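Local coordinates for envelope glycoprotein (Bourbon virus, PDB 5ZKX), which probably mediates viral entry as a trimeric class III membrane-fusion protein of the gp64 family, its envelope ectodomain being in the postfusion form, at residues Pro77-Leu82 with Val178-Trp183; Lys42-Gly47 with Phe188-Ser193; Val97-Ser102 with Arg126-His131; Ser105-Val110 with His135-Ser140. All blocks are in the same frame, centred on the assembly; numbering follows the deposited sequence.

Contact 1 (Pro77-Leu82 with Val178-Trp183)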
# COMPACT_ATOMS: atom_id res chain seq x y z
N PRO A 77 -28.94 -23.32 0.52
CA PRO A 77 -29.31 -24.17 1.65
C PRO A 77 -30.02 -23.38 2.74
O PRO A 77 -29.86 -22.17 2.87
CB PRO A 77 -27.97 -24.72 2.14
CG PRO A 77 -26.95 -23.76 1.62
CD PRO A 77 -27.49 -23.27 0.31
N THR A 78 -30.83 -24.09 3.52
CA THR A 78 -31.48 -23.49 4.67
C THR A 78 -30.47 -23.27 5.79
O THR A 78 -29.30 -23.66 5.70
CB THR A 78 -32.64 -24.36 5.15
OG1 THR A 78 -32.12 -25.53 5.79
CG2 THR A 78 -33.51 -24.78 3.97
N LYS A 79 -30.93 -22.65 6.88
CA LYS A 79 -30.06 -22.38 8.01
C LYS A 79 -29.50 -23.68 8.59
O LYS A 79 -28.29 -23.83 8.75
CB LYS A 79 -30.81 -21.59 9.08
CG LYS A 79 -29.93 -20.85 10.06
CD LYS A 79 -30.77 -20.10 11.08
CE LYS A 79 -29.91 -19.29 12.04
NZ LYS A 79 -30.74 -18.43 12.93
N ASP A 80 -30.38 -24.63 8.91
CA ASP A 80 -29.94 -25.90 9.48
C ASP A 80 -29.12 -26.71 8.49
O ASP A 80 -28.19 -27.41 8.88
CB ASP A 80 -31.13 -26.70 9.98
CG ASP A 80 -32.10 -25.86 10.79
OD1 ASP A 80 -31.64 -24.96 11.52
OD2 ASP A 80 -33.33 -26.10 10.70
N GLU A 81 -29.47 -26.64 7.20
CA GLU A 81 -28.67 -27.29 6.18
C GLU A 81 -27.25 -26.75 6.16
O GLU A 81 -26.28 -27.50 6.18
CB GLU A 81 -29.32 -27.11 4.81
CG GLU A 81 -30.10 -28.30 4.31
CD GLU A 81 -30.61 -28.10 2.90
OE1 GLU A 81 -31.39 -27.15 2.67
OE2 GLU A 81 -30.22 -28.89 2.01
N LEU A 82 -27.12 -25.42 6.12
CA LEU A 82 -25.80 -24.80 6.11
C LEU A 82 -25.01 -25.13 7.37
O LEU A 82 -23.79 -25.26 7.33
CB LEU A 82 -25.94 -23.30 5.93
CG LEU A 82 -24.66 -22.50 5.72
CD1 LEU A 82 -23.81 -23.15 4.64
CD2 LEU A 82 -25.00 -21.07 5.36
N VAL A 178 -29.41 -10.62 18.24
CA VAL A 178 -30.26 -11.56 18.95
C VAL A 178 -29.84 -13.01 18.71
O VAL A 178 -29.68 -13.78 19.66
CB VAL A 178 -31.75 -11.36 18.59
CG1 VAL A 178 -32.33 -10.22 19.41
CG2 VAL A 178 -31.91 -11.08 17.11
N ALA A 179 -29.66 -13.39 17.45
CA ALA A 179 -29.26 -14.77 17.15
C ALA A 179 -28.73 -14.88 15.72
O ALA A 179 -29.48 -14.65 14.77
CB ALA A 179 -30.42 -15.73 17.36
N GLU A 180 -27.44 -15.20 15.59
CA GLU A 180 -26.90 -15.93 14.43
C GLU A 180 -27.39 -15.37 13.10
O GLU A 180 -28.19 -15.99 12.39
CB GLU A 180 -27.22 -17.42 14.55
CG GLU A 180 -26.13 -18.24 15.20
CD GLU A 180 -26.25 -19.71 14.89
OE1 GLU A 180 -25.24 -20.44 15.02
OE2 GLU A 180 -27.36 -20.15 14.53
N THR A 181 -26.94 -14.16 12.79
CA THR A 181 -27.33 -13.50 11.54
C THR A 181 -27.14 -14.43 10.34
O THR A 181 -26.04 -14.91 10.07
CB THR A 181 -26.55 -12.20 11.35
OG1 THR A 181 -26.86 -11.62 10.08
CG2 THR A 181 -25.06 -12.44 11.43
N PHE A 182 -28.24 -14.69 9.64
CA PHE A 182 -28.29 -15.56 8.48
C PHE A 182 -28.99 -14.83 7.34
O PHE A 182 -29.91 -14.04 7.57
CB PHE A 182 -29.02 -16.87 8.81
CG PHE A 182 -29.44 -17.67 7.60
CD1 PHE A 182 -28.56 -18.57 7.01
CD2 PHE A 182 -30.71 -17.55 7.06
CE1 PHE A 182 -28.93 -19.31 5.90
CE2 PHE A 182 -31.09 -18.28 5.96
CZ PHE A 182 -30.20 -19.16 5.38
N TRP A 183 -28.55 -15.09 6.11
CA TRP A 183 -29.22 -14.51 4.95
C TRP A 183 -28.84 -15.30 3.70
O TRP A 183 -27.96 -16.15 3.71
CB TRP A 183 -28.89 -13.02 4.79
CG TRP A 183 -27.58 -12.70 4.14
CD1 TRP A 183 -27.36 -12.49 2.82
CD2 TRP A 183 -26.32 -12.52 4.80
NE1 TRP A 183 -26.03 -12.20 2.60
CE2 TRP A 183 -25.37 -12.22 3.80
CE3 TRP A 183 -25.90 -12.59 6.13
CZ2 TRP A 183 -24.03 -11.99 4.09
CZ3 TRP A 183 -24.56 -12.37 6.41
CH2 TRP A 183 -23.65 -12.07 5.40

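Contact 2 (Lys42-Gly47 with Phe188-Ser193)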
# COMPACT_ATOMS: atom_id res chain seq x y z
N LYS A 42 -13.29 -19.28 13.63
CA LYS A 42 -14.12 -19.58 12.47
C LYS A 42 -15.58 -19.40 12.87
O LYS A 42 -16.17 -20.26 13.52
CB LYS A 42 -13.85 -21.00 11.96
CG LYS A 42 -12.64 -21.12 11.06
CD LYS A 42 -12.46 -22.55 10.58
CE LYS A 42 -11.25 -22.69 9.67
NZ LYS A 42 -10.77 -21.37 9.20
N ASN A 43 -16.16 -18.27 12.47
CA ASN A 43 -17.50 -17.89 12.90
C ASN A 43 -18.43 -17.64 11.72
O ASN A 43 -19.57 -17.21 11.93
CB ASN A 43 -17.43 -16.64 13.77
CG ASN A 43 -16.54 -15.56 13.17
OD1 ASN A 43 -16.34 -15.51 11.95
ND2 ASN A 43 -16.01 -14.69 14.02
N PHE A 44 -17.98 -17.91 10.50
CA PHE A 44 -18.73 -17.58 9.29
C PHE A 44 -18.75 -18.80 8.38
O PHE A 44 -17.70 -19.37 8.07
CB PHE A 44 -18.09 -16.39 8.56
CG PHE A 44 -19.00 -15.70 7.60
CD1 PHE A 44 -20.31 -15.41 7.95
CD2 PHE A 44 -18.55 -15.32 6.35
CE1 PHE A 44 -21.14 -14.77 7.06
CE2 PHE A 44 -19.38 -14.67 5.47
CZ PHE A 44 -20.68 -14.40 5.82
N ILE A 45 -19.95 -19.19 7.95
CA ILE A 45 -20.13 -20.32 7.04
C ILE A 45 -20.82 -19.81 5.78
O ILE A 45 -21.82 -19.09 5.86
CB ILE A 45 -20.95 -21.45 7.68
CG1 ILE A 45 -20.40 -21.78 9.08
CG2 ILE A 45 -20.91 -22.69 6.80
CD1 ILE A 45 -21.04 -23.00 9.70
N ILE A 46 -20.26 -20.16 4.63
CA ILE A 46 -20.82 -19.80 3.33
C ILE A 46 -21.08 -21.08 2.56
O ILE A 46 -20.18 -21.92 2.44
CB ILE A 46 -19.89 -18.86 2.54
CG1 ILE A 46 -19.51 -17.65 3.38
CG2 ILE A 46 -20.57 -18.42 1.25
CD1 ILE A 46 -18.68 -16.64 2.62
N GLY A 47 -22.29 -21.23 2.06
CA GLY A 47 -22.65 -22.38 1.26
C GLY A 47 -23.45 -21.98 0.05
O GLY A 47 -24.35 -21.14 0.14
N PHE A 188 -26.10 -18.39 -2.87
CA PHE A 188 -25.30 -18.46 -1.66
C PHE A 188 -26.16 -18.22 -0.42
O PHE A 188 -27.15 -17.49 -0.45
CB PHE A 188 -24.17 -17.44 -1.71
CG PHE A 188 -23.18 -17.67 -2.81
CD1 PHE A 188 -21.99 -18.33 -2.57
CD2 PHE A 188 -23.44 -17.23 -4.10
CE1 PHE A 188 -21.08 -18.55 -3.58
CE2 PHE A 188 -22.54 -17.45 -5.12
CZ PHE A 188 -21.36 -18.11 -4.86
N SER A 189 -25.75 -18.86 0.67
CA SER A 189 -26.32 -18.63 1.99
C SER A 189 -25.17 -18.35 2.95
O SER A 189 -24.13 -19.02 2.91
CB SER A 189 -27.15 -19.82 2.47
OG SER A 189 -28.40 -19.88 1.81
N TYR A 190 -25.36 -17.36 3.82
CA TYR A 190 -24.33 -16.91 4.74
C TYR A 190 -24.86 -17.01 6.17
O TYR A 190 -25.96 -16.54 6.46
CB TYR A 190 -23.91 -15.48 4.44
CG TYR A 190 -23.57 -15.22 2.99
CD1 TYR A 190 -22.26 -15.26 2.55
CD2 TYR A 190 -24.57 -14.91 2.07
CE1 TYR A 190 -21.95 -15.01 1.23
CE2 TYR A 190 -24.27 -14.66 0.75
CZ TYR A 190 -22.96 -14.72 0.34
OH TYR A 190 -22.65 -14.47 -0.98
N LEU A 191 -24.06 -17.61 7.04
CA LEU A 191 -24.38 -17.72 8.46
C LEU A 191 -23.18 -17.25 9.28
O LEU A 191 -22.07 -17.77 9.11
CB LEU A 191 -24.75 -19.15 8.84
CG LEU A 191 -25.07 -19.37 10.31
CD1 LEU A 191 -26.41 -18.73 10.67
CD2 LEU A 191 -25.06 -20.85 10.64
N TYR A 192 -23.42 -16.29 10.16
CA TYR A 192 -22.39 -15.74 11.04
C TYR A 192 -22.80 -15.98 12.48
O TYR A 192 -23.84 -15.48 12.92
CB TYR A 192 -22.19 -14.24 10.76
CG TYR A 192 -21.29 -13.54 11.74
CD1 TYR A 192 -21.80 -12.62 12.65
CD2 TYR A 192 -19.92 -13.77 11.75
CE1 TYR A 192 -20.98 -11.96 13.53
CE2 TYR A 192 -19.09 -13.12 12.63
CZ TYR A 192 -19.63 -12.21 13.52
OH TYR A 192 -18.81 -11.55 14.42
N SER A 193 -21.99 -16.75 13.20
CA SER A 193 -22.32 -17.20 14.56
C SER A 193 -21.22 -16.79 15.52
O SER A 193 -20.24 -17.52 15.70
CB SER A 193 -22.55 -18.71 14.60
OG SER A 193 -23.50 -19.11 13.62

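Contact 3 (Val97-Ser102 with Arg126-His131)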
# COMPACT_ATOMS: atom_id res chain seq x y z
N VAL A 97 -28.70 -36.49 -13.18
CA VAL A 97 -29.55 -37.12 -14.18
C VAL A 97 -28.95 -36.87 -15.55
O VAL A 97 -28.70 -35.71 -15.93
CB VAL A 97 -30.99 -36.58 -14.11
CG1 VAL A 97 -31.79 -37.13 -15.27
CG2 VAL A 97 -31.62 -36.91 -12.77
N GLN A 98 -28.73 -37.94 -16.31
CA GLN A 98 -28.15 -37.82 -17.64
C GLN A 98 -28.87 -38.76 -18.60
O GLN A 98 -28.95 -39.97 -18.34
CB GLN A 98 -26.66 -38.14 -17.62
CG GLN A 98 -26.05 -38.16 -19.01
CD GLN A 98 -24.56 -38.39 -18.98
OE1 GLN A 98 -24.00 -38.82 -17.97
NE2 GLN A 98 -23.90 -38.12 -20.10
N ASP A 99 -29.37 -38.20 -19.70
CA ASP A 99 -30.02 -38.97 -20.76
C ASP A 99 -31.19 -39.79 -20.23
O ASP A 99 -31.39 -40.94 -20.60
CB ASP A 99 -29.01 -39.88 -21.48
CG ASP A 99 -29.47 -40.26 -22.88
OD1 ASP A 99 -28.66 -40.84 -23.63
OD2 ASP A 99 -30.63 -39.96 -23.22
N ALA A 100 -31.97 -39.18 -19.34
CA ALA A 100 -33.20 -39.79 -18.85
C ALA A 100 -34.33 -39.37 -19.79
O ALA A 100 -34.72 -38.20 -19.81
CB ALA A 100 -33.50 -39.37 -17.42
N TRP A 101 -34.85 -40.33 -20.56
CA TRP A 101 -35.90 -40.01 -21.51
C TRP A 101 -37.19 -40.75 -21.13
O TRP A 101 -37.30 -41.30 -20.03
CB TRP A 101 -35.43 -40.27 -22.95
CG TRP A 101 -34.87 -41.61 -23.27
CD1 TRP A 101 -33.65 -42.11 -22.90
CD2 TRP A 101 -35.48 -42.62 -24.09
NE1 TRP A 101 -33.48 -43.37 -23.42
CE2 TRP A 101 -34.58 -43.70 -24.15
CE3 TRP A 101 -36.70 -42.71 -24.76
CZ2 TRP A 101 -34.87 -44.87 -24.86
CZ3 TRP A 101 -36.98 -43.86 -25.47
CH2 TRP A 101 -36.08 -44.92 -25.51
N SER A 102 -38.14 -40.79 -22.06
CA SER A 102 -39.56 -40.56 -21.82
C SER A 102 -40.06 -40.91 -20.43
O SER A 102 -40.61 -40.05 -19.74
CB SER A 102 -40.38 -41.35 -22.84
OG SER A 102 -40.10 -42.74 -22.74
N ARG A 126 -24.98 -30.03 -19.74
CA ARG A 126 -25.22 -31.03 -20.76
C ARG A 126 -26.70 -31.09 -21.13
O ARG A 126 -27.57 -30.91 -20.28
CB ARG A 126 -24.76 -32.42 -20.31
CG ARG A 126 -25.43 -32.90 -19.06
CD ARG A 126 -25.27 -34.40 -18.87
NE ARG A 126 -26.01 -34.84 -17.70
CZ ARG A 126 -25.51 -34.86 -16.47
NH1 ARG A 126 -24.26 -34.47 -16.25
NH2 ARG A 126 -26.26 -35.28 -15.46
N SER A 127 -26.97 -31.33 -22.41
CA SER A 127 -28.32 -31.38 -22.94
C SER A 127 -28.34 -32.28 -24.16
O SER A 127 -27.33 -32.43 -24.85
CB SER A 127 -28.84 -29.98 -23.29
OG SER A 127 -30.03 -30.05 -24.05
N ASN A 128 -29.50 -32.89 -24.42
CA ASN A 128 -29.69 -33.69 -25.62
C ASN A 128 -31.18 -33.89 -25.85
O ASN A 128 -31.94 -34.03 -24.89
CB ASN A 128 -28.96 -35.04 -25.53
CG ASN A 128 -29.57 -35.96 -24.50
OD1 ASN A 128 -29.45 -35.72 -23.30
ND2 ASN A 128 -30.21 -37.02 -24.96
N ASN A 129 -31.58 -33.88 -27.11
CA ASN A 129 -32.99 -33.98 -27.50
C ASN A 129 -33.15 -34.97 -28.65
O ASN A 129 -33.79 -34.69 -29.67
CB ASN A 129 -33.53 -32.60 -27.87
CG ASN A 129 -35.04 -32.56 -27.94
OD1 ASN A 129 -35.72 -33.30 -27.23
ND2 ASN A 129 -35.57 -31.70 -28.80
N ASN A 130 -32.56 -36.16 -28.51
CA ASN A 130 -32.43 -37.11 -29.60
C ASN A 130 -33.34 -38.33 -29.43
O ASN A 130 -33.01 -39.42 -29.92
CB ASN A 130 -30.98 -37.56 -29.74
CG ASN A 130 -30.48 -38.29 -28.52
OD1 ASN A 130 -30.83 -37.94 -27.39
ND2 ASN A 130 -29.66 -39.31 -28.73
N HIS A 131 -34.47 -38.18 -28.74
CA HIS A 131 -35.42 -39.27 -28.56
C HIS A 131 -36.76 -38.80 -29.13
O HIS A 131 -37.47 -38.02 -28.48
CB HIS A 131 -35.53 -39.68 -27.10
CG HIS A 131 -34.26 -40.27 -26.55
ND1 HIS A 131 -33.82 -41.53 -26.90
CD2 HIS A 131 -33.34 -39.77 -25.70
CE1 HIS A 131 -32.68 -41.78 -26.28
NE2 HIS A 131 -32.37 -40.73 -25.55

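Contact 4 (Ser105-Val110 with His135-Ser140)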
# COMPACT_ATOMS: atom_id res chain seq x y z
N SER A 105 -37.66 -39.37 -17.83
CA SER A 105 -37.60 -37.92 -17.96
C SER A 105 -38.48 -37.21 -16.95
O SER A 105 -38.32 -36.00 -16.74
CB SER A 105 -38.00 -37.49 -19.37
OG SER A 105 -39.40 -37.57 -19.55
N SER A 106 -39.42 -37.92 -16.32
CA SER A 106 -40.19 -37.34 -15.23
C SER A 106 -39.32 -36.97 -14.05
O SER A 106 -39.76 -36.21 -13.17
CB SER A 106 -41.29 -38.31 -14.77
OG SER A 106 -40.76 -39.32 -13.93
N ILE A 107 -38.08 -37.47 -14.01
CA ILE A 107 -37.13 -37.10 -12.97
C ILE A 107 -36.80 -35.62 -12.94
O ILE A 107 -36.28 -35.14 -11.93
CB ILE A 107 -35.85 -37.92 -13.19
CG1 ILE A 107 -34.94 -37.97 -11.96
CG2 ILE A 107 -35.03 -37.33 -14.30
CD1 ILE A 107 -35.59 -38.52 -10.73
N CYS A 108 -37.14 -34.86 -13.99
CA CYS A 108 -36.80 -33.45 -14.05
C CYS A 108 -37.61 -32.59 -13.09
O CYS A 108 -37.24 -31.43 -12.88
CB CYS A 108 -36.97 -32.91 -15.48
SG CYS A 108 -35.46 -32.96 -16.50
N PHE A 109 -38.69 -33.12 -12.51
CA PHE A 109 -39.50 -32.40 -11.52
C PHE A 109 -39.94 -33.44 -10.49
O PHE A 109 -40.96 -34.11 -10.66
CB PHE A 109 -40.70 -31.71 -12.16
CG PHE A 109 -40.37 -30.93 -13.40
CD1 PHE A 109 -40.00 -29.60 -13.32
CD2 PHE A 109 -40.43 -31.52 -14.65
CE1 PHE A 109 -39.69 -28.87 -14.46
CE2 PHE A 109 -40.11 -30.81 -15.79
CZ PHE A 109 -39.75 -29.48 -15.70
N VAL A 110 -39.16 -33.57 -9.42
CA VAL A 110 -39.40 -34.60 -8.41
C VAL A 110 -39.48 -34.06 -6.99
O VAL A 110 -40.15 -34.68 -6.14
CB VAL A 110 -38.32 -35.71 -8.53
CG1 VAL A 110 -38.05 -36.41 -7.20
CG2 VAL A 110 -38.72 -36.73 -9.59
N HIS A 135 -39.70 -37.05 -24.32
CA HIS A 135 -39.00 -36.04 -23.53
C HIS A 135 -37.64 -36.58 -23.10
O HIS A 135 -37.44 -37.78 -22.97
CB HIS A 135 -39.80 -35.64 -22.30
CG HIS A 135 -41.01 -34.82 -22.61
ND1 HIS A 135 -40.96 -33.45 -22.74
CD2 HIS A 135 -42.31 -35.17 -22.79
CE1 HIS A 135 -42.18 -32.99 -23.01
NE2 HIS A 135 -43.01 -34.01 -23.04
N THR A 136 -36.70 -35.66 -22.86
CA THR A 136 -35.38 -36.00 -22.36
C THR A 136 -35.05 -35.09 -21.19
O THR A 136 -35.40 -33.90 -21.19
CB THR A 136 -34.30 -35.87 -23.44
OG1 THR A 136 -34.72 -36.57 -24.62
CG2 THR A 136 -32.98 -36.46 -22.96
N CYS A 137 -34.38 -35.64 -20.18
CA CYS A 137 -34.05 -34.89 -18.98
C CYS A 137 -32.55 -34.97 -18.72
O CYS A 137 -31.95 -36.04 -18.80
CB CYS A 137 -34.81 -35.40 -17.76
SG CYS A 137 -34.44 -34.50 -16.22
N ASN A 138 -31.96 -33.81 -18.43
CA ASN A 138 -30.60 -33.71 -17.93
C ASN A 138 -30.61 -32.81 -16.70
O ASN A 138 -31.24 -31.75 -16.70
CB ASN A 138 -29.64 -33.14 -18.98
CG ASN A 138 -29.25 -34.16 -20.03
OD1 ASN A 138 -28.39 -35.01 -19.81
ND2 ASN A 138 -29.89 -34.07 -21.19
N LEU A 139 -29.90 -33.25 -15.66
CA LEU A 139 -29.86 -32.53 -14.39
C LEU A 139 -28.46 -32.66 -13.80
O LEU A 139 -27.98 -33.78 -13.60
CB LEU A 139 -30.92 -33.07 -13.42
CG LEU A 139 -31.22 -32.27 -12.16
CD1 LEU A 139 -31.85 -30.94 -12.50
CD2 LEU A 139 -32.12 -33.07 -11.23
N SER A 140 -27.82 -31.52 -13.52
CA SER A 140 -26.48 -31.48 -12.94
C SER A 140 -26.44 -30.48 -11.80
O SER A 140 -26.98 -29.38 -11.92
CB SER A 140 -25.44 -31.11 -14.00
OG SER A 140 -24.14 -31.51 -13.60

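Contact 1 (Pro77-Leu82 with Val178-Trp183)
K79 lays the root of its side chain over one face of the F182 ring. K79 CB sits 4.2 Å from the F182 ring centroid and 6° off the ring normal, a CH-pi contact. The rim of the ring is met as well: P77 O lies in its plane, 3.9 Å from F182 CZ, and L82 CD2 approaches the edge 4.3 Å from F182 CE1. With K79 CG anti to its own N (chi1 -160°) and the rest of the chain extended, the lysine slides past the phenylalanine in the opposite direction, bringing K79 CG to 4.0 Å from F182 CD1. This close-packed part lies where helix 79-88 starts. Its first turn is closed by a capping box, E81 N donating to T78 OG1 at 3.2 Å and T78 N donating back to E81 OE1; the return bond is nearly straight, 175°, although it reaches the oxygen from above the carboxylate plane. E81 OE2 forms a salt bridge with R49, and L82 touches I45 and S189, so the helix start is seated on the antiparallel sheet to which strand 182-185 belongs. Toward the loop before that strand the contact thins out. K79 NZ reaches no hydrogen-bond partner across the contact; it stops 3.6 Å from E180 O and 4.1 Å from E180 OE2, beyond salt-bridge range, on the partly exposed side. There it would probably add positive potential beside the E180 carboxylate, which is held by others: OE2 by K83, farther along the same helix, and OE1 by S193 OG.

Contact 2 (Lys42-Gly47 with Phe188-Ser193)
An antiparallel strand pair, F44-G47 against F188-Y192, forms one seam of the antiparallel sheet, the two strand axes approaching to 4.7 Å. Five backbone hydrogen bonds close the seam: G47 and S189 exchange two, I45 and L191 two more, and S193 N gives the last to N43 O at 2.8 Å. Between them the non-hydrogen-bonded pairs F44-Y192 and I46-Y190 put their side chains on one face. F44 leaves its backbone with CG opposite N (chi1 -160°), the ring swings back over the neighbouring strand, and F44 CD1 comes 3.2 Å from L191 O and 3.6 Å from Y192 CB. Its far end, F44 CZ, touches Y190 CB at 3.7 Å. I46 CG2 then packs 3.7 Å from Y190 CE1, while W183 stacks on the Y190 ring. Beyond F44, N43 and Y192 lie side by side and point the same way, with N43 CG 3.6 Å from Y192 CE2 and the amide turned 66° from the ring. That amide is fixed by D39, which takes its ND2, and by L150 N, which binds its OD1. I45, L191 and S189 occupy the other face, under helix 79-88. On its far side F44-G47 bonds to strand 134-148, and there N43 and F44 both stand opposite T148, the arrangement of a classic beta bulge at the start of an inner strand of an antiparallel sheet.

Contact 3 (Val97-Ser102 with Arg126-His131)
V97-S102 and R126-H131 run in the same direction without a backbone hydrogen bond between them, the CA atoms of D99 and N128 being 7.2 Å apart. The first segment turns a corner at D99, whose left-handed backbone conformation separates two short strands; V97 and A100 both bond to strand 134-148, A100 as part of strand 100-101 of the antiparallel sheet. Side chains bridge the gap. R126 extends from CG to NE and reaches V97 O with its guanidinium edge. The R126 NH2 bond to V97 O is modelled at 2.5 Å, a doubtfully short length, and comes from well above the carbonyl plane; the one from NE is weak. Q98 CB covers a guanidinium face, 3.4 Å from R126 NE, and the Q98 amide follows in a stack with planes 28° apart. A salt bridge from NH1 to E96 further fixes this group. A chi1 of -157° swings the D99 carboxylate across to H131: H131 NE2 donates in the ring plane to the syn lone pair of D99 OD2 at 3.0 Å. This His-carboxylate bond would probably raise the basicity of the imidazole. N128 ND2 gives the same oxygen a weak second bond, but binds N130 OD1 more firmly, at 2.7 Å, and N130 ND2 reaches G64 O of a second subunit. The H131 imidazole also lies face to face with the five-membered ring of W101, centroids 3.4 Å apart and planes nearly parallel. Against the opposite imidazole face stands N130 CG, 4.2 Å above the H131 ring plane and offset toward its rim.

Contact 4 (Ser105-Val110 with His135-Ser140)
C108 and C137 join a 3-10 turn to a strand through a disulfide, which ties the turn around C108 to strand 134-148 of the antiparallel sheet. The SG atoms of C108 and C137 are modelled 1.9 Å apart, slightly short for a disulfide, and the bridge is right-handed, with chi3 of 106°. The two halves are shaped differently. C137 is relaxed: its SG is anti to the backbone N (chi1 180°), leading straight off the strand. C108 has a first torsion of -93°, well away from the staggered value, a twist that accompanies the closing of the bridge. I107 flanks the bridge: its CG1 is anti to the backbone N, which puts CG2 between N and the carbonyl carbon and turns this methyl to C137 SG, 3.5 Å away. Nearby in the turn, S105 CB packs 4.1 Å from C137 CB, and S105 O, which accepts the turn bond from C108 N, lies 3.7 Å from C137 CB. H135 sets out toward the turn, but its ring leads away to Y55 and Y57, and its methylene makes the closest approach. There S105 OG, bonded to S102 O, sits 3.4 Å from H135 CB.

The four contacts form two clusters on one antiparallel sheet. Contacts 1 and 2, with centres 8 Å apart, share the 182-192 hairpin; contacts 3 and 4, equally close, meet along strand 134-148, which belongs to contact 4 and is bonded by V97 and A100 of contact 3. The clusters lie 30 to 36 Å apart between centres. Within each pair one member is buried and one reaches the surface. Contact 2 is regular backbone pairing with an aromatic and aliphatic face; contact 1 seats a helix on the neighbouring strand with one aromatic contact and loose charges. Contact 4 rests on a covalent bridge flanked by an isoleucine and a serine, whereas contact 3 is polar and stacked, and it alone touches another subunit.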